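Local coordinates for CurF (Lyngbya majuscula, PDB 5DP2), which forms a cyclopropane ring during curacin A biosynthesis, acting as an NADP-bound enoyl reductase-type cyclopropanase of a polyketide synthase, at residues A[139-148]-A[292-303]. Residues are numbered along the deposited sequence; the frame is centred on the assembly and turned at random.
With NAP (NADP nicotinamide-adenine-dinucleotide phosphate), chain B.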
loop_
_atom_site.group_PDB
_atom_site.type_symbol
_atom_site.label_atom_id
_atom_site.label_comp_id
_atom_site.label_asym_id
_atom_site.label_seq_id
_atom_site.Cartn_x
_atom_site.Cartn_y
_atom_site.Cartn_z
ATOM N N ILE A 139 7.718 1.668 2.877
ATOM C CA ILE A 139 6.955 1.652 4.131
ATOM C C ILE A 139 5.501 2.111 4.035
ATOM O O ILE A 139 4.605 1.412 4.494
ATOM C CB ILE A 139 7.691 2.493 5.222
ATOM C CG1 ILE A 139 9.029 1.850 5.572
ATOM C CG2 ILE A 139 6.798 2.667 6.445
ATOM C CD1 ILE A 139 9.885 2.670 6.509
ATOM N N PHE A 140 5.263 3.335 3.525
ATOM C CA PHE A 140 4.029 4.053 3.862
ATOM C C PHE A 140 2.733 3.318 3.511
ATOM O O PHE A 140 1.950 2.969 4.399
ATOM C CB PHE A 140 4.051 5.464 3.224
ATOM C CG PHE A 140 2.853 6.298 3.560
ATOM C CD1 PHE A 140 2.786 7.010 4.763
ATOM C CD2 PHE A 140 1.763 6.367 2.704
ATOM C CE1 PHE A 140 1.663 7.750 5.080
ATOM C CE2 PHE A 140 0.638 7.116 3.015
ATOM C CZ PHE A 140 0.589 7.797 4.218
ATOM N N MET A 141 2.439 3.122 2.227
ATOM C CA MET A 141 1.116 2.635 1.926
ATOM C C MET A 141 0.917 1.207 2.450
ATOM O O MET A 141 -0.139 0.879 3.010
ATOM C CB MET A 141 0.828 2.750 0.437
ATOM C CG MET A 141 -0.597 2.459 0.067
ATOM S SD MET A 141 -1.866 3.507 0.778
ATOM C CE MET A 141 -1.733 4.941 -0.283
ATOM N N SER A 142 1.904 0.345 2.268
ATOM C CA SER A 142 1.723 -1.063 2.642
ATOM C C SER A 142 1.578 -1.238 4.164
ATOM O O SER A 142 0.677 -1.938 4.628
ATOM C CB SER A 142 2.844 -1.917 2.081
ATOM O OG SER A 142 2.894 -1.867 0.667
ATOM N N PHE A 143 2.491 -0.637 4.936
ATOM C CA PHE A 143 2.393 -0.762 6.388
ATOM C C PHE A 143 1.249 0.018 6.976
ATOM O O PHE A 143 0.663 -0.431 7.972
ATOM C CB PHE A 143 3.709 -0.411 7.099
ATOM C CG PHE A 143 4.757 -1.495 7.021
ATOM C CD1 PHE A 143 4.793 -2.498 7.981
ATOM C CD2 PHE A 143 5.674 -1.522 5.991
ATOM C CE1 PHE A 143 5.769 -3.485 7.937
ATOM C CE2 PHE A 143 6.670 -2.499 5.959
ATOM C CZ PHE A 143 6.711 -3.477 6.939
ATOM N N PHE A 144 0.932 1.218 6.466
ATOM C CA PHE A 144 -0.168 1.963 7.063
ATOM C C PHE A 144 -1.483 1.212 6.837
ATOM O O PHE A 144 -2.333 1.142 7.730
ATOM C CB PHE A 144 -0.229 3.417 6.572
ATOM C CG PHE A 144 0.797 4.339 7.201
ATOM C CD1 PHE A 144 2.154 4.039 7.260
ATOM C CD2 PHE A 144 0.392 5.573 7.721
ATOM C CE1 PHE A 144 3.071 4.911 7.816
ATOM C CE2 PHE A 144 1.310 6.452 8.280
ATOM C CZ PHE A 144 2.643 6.125 8.323
ATOM N N THR A 145 -1.657 0.623 5.633
ATOM C CA THR A 145 -2.854 -0.165 5.335
ATOM C C THR A 145 -2.944 -1.378 6.248
ATOM O O THR A 145 -3.983 -1.653 6.854
ATOM C CB THR A 145 -2.810 -0.604 3.859
ATOM O OG1 THR A 145 -2.828 0.548 3.005
ATOM C CG2 THR A 145 -4.006 -1.459 3.482
ATOM N N ALA A 146 -1.845 -2.135 6.324
ATOM C CA ALA A 146 -1.856 -3.359 7.119
ATOM C C ALA A 146 -2.033 -3.062 8.612
ATOM O O ALA A 146 -2.718 -3.799 9.319
ATOM C CB ALA A 146 -0.617 -4.171 6.854
ATOM N N TYR A 147 -1.412 -1.992 9.110
ATOM C CA TYR A 147 -1.543 -1.650 10.526
ATOM C C TYR A 147 -2.955 -1.199 10.847
ATOM O O TYR A 147 -3.552 -1.621 11.848
ATOM C CB TYR A 147 -0.528 -0.551 10.891
ATOM C CG TYR A 147 -0.483 -0.260 12.378
ATOM C CD1 TYR A 147 0.295 -1.022 13.229
ATOM C CD2 TYR A 147 -1.200 0.783 12.929
ATOM C CE1 TYR A 147 0.368 -0.753 14.580
ATOM C CE2 TYR A 147 -1.152 1.048 14.298
ATOM C CZ TYR A 147 -0.362 0.266 15.115
ATOM O OH TYR A 147 -0.279 0.509 16.479
ATOM N N TYR A 148 -3.528 -0.324 10.011
ATOM C CA TYR A 148 -4.893 0.114 10.261
ATOM C C TYR A 148 -5.846 -1.073 10.289
ATOM O O TYR A 148 -6.691 -1.201 11.177
ATOM C CB TYR A 148 -5.303 1.157 9.212
ATOM C CG TYR A 148 -6.654 1.728 9.469
ATOM C CD1 TYR A 148 -6.940 2.405 10.650
ATOM C CD2 TYR A 148 -7.671 1.607 8.524
ATOM C CE1 TYR A 148 -8.182 2.952 10.892
ATOM C CE2 TYR A 148 -8.918 2.166 8.745
ATOM C CZ TYR A 148 -9.178 2.841 9.930
ATOM O OH TYR A 148 -10.422 3.392 10.169
ATOM N N HIS A 292 -2.839 9.971 9.185
ATOM C CA HIS A 292 -1.520 9.424 8.933
ATOM C C HIS A 292 -0.543 9.761 10.054
ATOM O O HIS A 292 0.358 8.970 10.351
ATOM C CB HIS A 292 -0.961 9.807 7.559
ATOM C CG HIS A 292 -0.630 11.255 7.377
ATOM N ND1 HIS A 292 -1.410 12.100 6.613
ATOM C CD2 HIS A 292 0.431 11.983 7.791
ATOM C CE1 HIS A 292 -0.854 13.301 6.601
ATOM N NE2 HIS A 292 0.253 13.258 7.321
ATOM N N ALA A 293 -0.685 10.938 10.661
ATOM C CA ALA A 293 0.192 11.342 11.749
ATOM C C ALA A 293 0.046 10.405 12.945
ATOM O O ALA A 293 1.038 10.000 13.552
ATOM C CB ALA A 293 -0.133 12.777 12.172
ATOM N N LYS A 294 -1.192 10.055 13.283
ATOM C CA LYS A 294 -1.417 9.166 14.412
ATOM C C LYS A 294 -0.931 7.745 14.139
ATOM O O LYS A 294 -0.387 7.097 15.042
ATOM C CB LYS A 294 -2.873 9.200 14.814
ATOM C CG LYS A 294 -3.286 10.550 15.380
ATOM C CD LYS A 294 -4.736 10.559 15.813
ATOM C CE LYS A 294 -5.669 10.731 14.633
ATOM N NZ LYS A 294 -7.092 10.766 15.088
ATOM N N LEU A 295 -1.083 7.269 12.896
ATOM C CA LEU A 295 -0.532 5.957 12.588
ATOM C C LEU A 295 0.984 5.971 12.681
ATOM O O LEU A 295 1.585 5.012 13.204
ATOM C CB LEU A 295 -1.004 5.495 11.204
ATOM C CG LEU A 295 -2.478 5.157 11.059
ATOM C CD1 LEU A 295 -2.886 4.925 9.612
ATOM C CD2 LEU A 295 -2.872 3.960 11.879
ATOM N N TRP A 296 1.632 7.041 12.193
ATOM C CA TRP A 296 3.092 7.102 12.279
ATOM C C TRP A 296 3.583 7.206 13.734
ATOM O O TRP A 296 4.664 6.735 14.059
ATOM C CB TRP A 296 3.642 8.245 11.418
ATOM C CG TRP A 296 5.126 8.214 11.163
ATOM C CD1 TRP A 296 6.012 9.237 11.386
ATOM C CD2 TRP A 296 5.916 7.139 10.608
ATOM N NE1 TRP A 296 7.267 8.873 11.005
ATOM C CE2 TRP A 296 7.244 7.598 10.508
ATOM C CE3 TRP A 296 5.638 5.835 10.180
ATOM C CZ2 TRP A 296 8.283 6.804 10.016
ATOM C CZ3 TRP A 296 6.676 5.036 9.687
ATOM C CH2 TRP A 296 7.979 5.520 9.630
ATOM N N ASP A 297 2.775 7.803 14.611
ATOM C CA ASP A 297 3.142 7.829 16.031
ATOM C C ASP A 297 3.361 6.406 16.557
ATOM O O ASP A 297 4.213 6.193 17.420
ATOM C CB ASP A 297 2.069 8.505 16.884
ATOM C CG ASP A 297 2.007 10.005 16.730
ATOM O OD1 ASP A 297 3.011 10.623 16.333
ATOM O OD2 ASP A 297 0.924 10.548 17.042
ATOM N N ASP A 298 2.592 5.439 16.071
ATOM C CA ASP A 298 2.767 4.035 16.479
ATOM C C ASP A 298 3.853 3.323 15.666
ATOM O O ASP A 298 4.650 2.554 16.212
ATOM C CB ASP A 298 1.461 3.236 16.360
ATOM C CG ASP A 298 0.409 3.612 17.382
ATOM O OD1 ASP A 298 0.630 4.496 18.222
ATOM O OD2 ASP A 298 -0.656 2.984 17.320
ATOM N N LEU A 299 3.909 3.560 14.359
ATOM C CA LEU A 299 4.781 2.787 13.506
ATOM C C LEU A 299 6.230 3.278 13.523
ATOM O O LEU A 299 7.145 2.476 13.319
ATOM C CB LEU A 299 4.250 2.803 12.074
ATOM C CG LEU A 299 3.014 1.938 11.809
ATOM C CD1 LEU A 299 2.352 2.318 10.474
ATOM C CD2 LEU A 299 3.383 0.458 11.784
ATOM N N ALA A 300 6.476 4.581 13.681
ATOM C CA ALA A 300 7.826 5.119 13.512
ATOM C C ALA A 300 8.804 4.423 14.434
ATOM O O ALA A 300 9.924 4.090 14.041
ATOM C CB ALA A 300 7.861 6.631 13.755
ATOM N N LEU A 301 8.426 4.229 15.679
ATOM C CA LEU A 301 9.398 3.657 16.616
ATOM C C LEU A 301 9.691 2.186 16.293
ATOM O O LEU A 301 10.769 1.701 16.610
ATOM C CB LEU A 301 9.007 3.865 18.083
ATOM C CG LEU A 301 7.751 3.136 18.531
ATOM C CD1 LEU A 301 8.109 1.778 19.132
ATOM C CD2 LEU A 301 6.980 3.975 19.560
ATOM N N LEU A 302 8.743 1.489 15.635
ATOM C CA LEU A 302 8.965 0.097 15.266
ATOM C C LEU A 302 9.994 -0.009 14.146
ATOM O O LEU A 302 10.788 -0.964 14.123
ATOM C CB LEU A 302 7.647 -0.585 14.880
ATOM C CG LEU A 302 6.565 -0.579 15.948
ATOM C CD1 LEU A 302 5.329 -1.272 15.433
ATOM C CD2 LEU A 302 7.026 -1.230 17.245
ATOM N N PHE A 303 10.019 0.954 13.224
ATOM C CA PHE A 303 11.059 0.987 12.222
ATOM C C PHE A 303 12.379 1.459 12.814
ATOM O O PHE A 303 13.452 0.990 12.382
ATOM C CB PHE A 303 10.641 1.841 11.035
ATOM C CG PHE A 303 9.633 1.130 10.198
ATOM C CD1 PHE A 303 10.026 0.104 9.329
ATOM C CD2 PHE A 303 8.291 1.401 10.324
ATOM C CE1 PHE A 303 9.101 -0.616 8.598
ATOM C CE2 PHE A 303 7.355 0.682 9.591
ATOM C CZ PHE A 303 7.762 -0.317 8.738
HETATM P PA NAP B . 0.598 -6.287 -4.514
HETATM O O1A NAP B . 2.078 -6.123 -4.447
HETATM O O2A NAP B . -0.098 -7.044 -3.443
HETATM O O5B NAP B . 0.264 -6.900 -5.951
HETATM C C5B NAP B . -1.013 -7.492 -6.227
HETATM C C4B NAP B . -1.170 -8.867 -5.614
HETATM O O4B NAP B . -2.367 -9.431 -6.096
HETATM C C3B NAP B . -0.050 -9.815 -5.928
HETATM O O3B NAP B . 0.612 -10.142 -4.705
HETATM C C2B NAP B . -0.723 -11.047 -6.563
HETATM O O2B NAP B . -0.363 -12.311 -6.081
HETATM C C1B NAP B . -2.183 -10.858 -6.202
HETATM N N9A NAP B . -3.122 -11.301 -7.224
HETATM C C8A NAP B . -3.566 -10.578 -8.309
HETATM N N7A NAP B . -4.440 -11.308 -9.041
HETATM C C5A NAP B . -4.562 -12.487 -8.417
HETATM C C6A NAP B . -5.313 -13.677 -8.654
HETATM N N6A NAP B . -6.129 -13.756 -9.724
HETATM N N1A NAP B . -5.191 -14.684 -7.798
HETATM C C2A NAP B . -4.372 -14.570 -6.747
HETATM N N3A NAP B . -3.624 -13.513 -6.419
HETATM C C4A NAP B . -3.710 -12.494 -7.260
HETATM O O3 NAP B . -0.100 -4.842 -4.637
HETATM P PN NAP B . -0.379 -3.745 -3.505
HETATM O O1N NAP B . -0.130 -2.419 -4.112
HETATM O O2N NAP B . 0.331 -4.104 -2.232
HETATM O O5D NAP B . -1.928 -3.887 -3.325
HETATM C C5D NAP B . -2.456 -5.110 -2.762
HETATM C C4D NAP B . -3.978 -5.196 -3.038
HETATM O O4D NAP B . -4.631 -4.395 -2.088
HETATM C C3D NAP B . -4.414 -4.650 -4.403
HETATM O O3D NAP B . -5.610 -5.340 -4.791
HETATM C C2D NAP B . -4.668 -3.191 -4.120
HETATM O O2D NAP B . -5.595 -2.647 -5.064
HETATM C C1D NAP B . -5.214 -3.241 -2.717
HETATM N N1N NAP B . -4.940 -2.139 -1.769
HETATM C C2N NAP B . -5.971 -1.530 -1.140
HETATM C C3N NAP B . -5.779 -0.499 -0.225
HETATM C C7N NAP B . -6.951 0.136 0.442
HETATM O O7N NAP B . -6.706 1.150 1.058
HETATM N N7N NAP B . -8.174 -0.448 0.330
HETATM C C4N NAP B . -4.475 -0.077 0.055
HETATM C C5N NAP B . -3.433 -0.719 -0.600
HETATM C C6N NAP B . -3.678 -1.755 -1.511
HETATM P P2B NAP B . 1.008 -13.054 -6.432
HETATM O O1X NAP B . 2.117 -12.262 -5.752
HETATM O O2X NAP B . 0.800 -14.419 -5.837
HETATM O O3X NAP B . 1.142 -13.045 -7.935
#
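Phe144 is the knob of this helix-helix contact and sits among His292, Leu295, Trp296 and Leu299. Leu299 CD1 lies over one face of its ring, 4.0 Å from the centroid. The ring rim meets the Trp296 rim, with Phe144 CZ 3.5 Å from Trp296 CE3, and neither ring covers the other. Phe140, on the same helix, lies over a face of the Phe144 ring.

Phe303 meets two residues in different ways. Its CZ points at the centre of the Phe143 face in an edge-to-face pair, centroids 4.8 Å apart. Toward the start of 139-148, Ile139 CD1 packs over a face of Phe303, 3.9 Å from the centroid.

One turn after Phe143, Tyr147 has CG anti to the backbone N (chi1 -173°), which carries its ring past Leu295 and Leu299 to Asp298. Leu299 CG lies over one face, toward the rim, and Leu295 CD2 at the edge. Tyr147 OH donates to Asp298 OD2 at 2.6 Å. It meets the anti side of the carboxylate, 30° out of its plane.

The axes of segments 140-148 and 292-303 cross at 96°. Helix 140-153 also packs on helix 170-181, through Phe143 on Ala174 and Gln177. Thr145 points away from the interface, and its OG1 makes a close contact of 3.4 Å with C4N of the NADP nicotinamide. Met141 O accepts from both Thr145 N and OG1. Apart from the Tyr147-Asp298 bond, the side-chain contacts are apolar. Shape and ring packing therefore set the fit, and that bond probably fixes the direction of the Tyr147 hydroxyl.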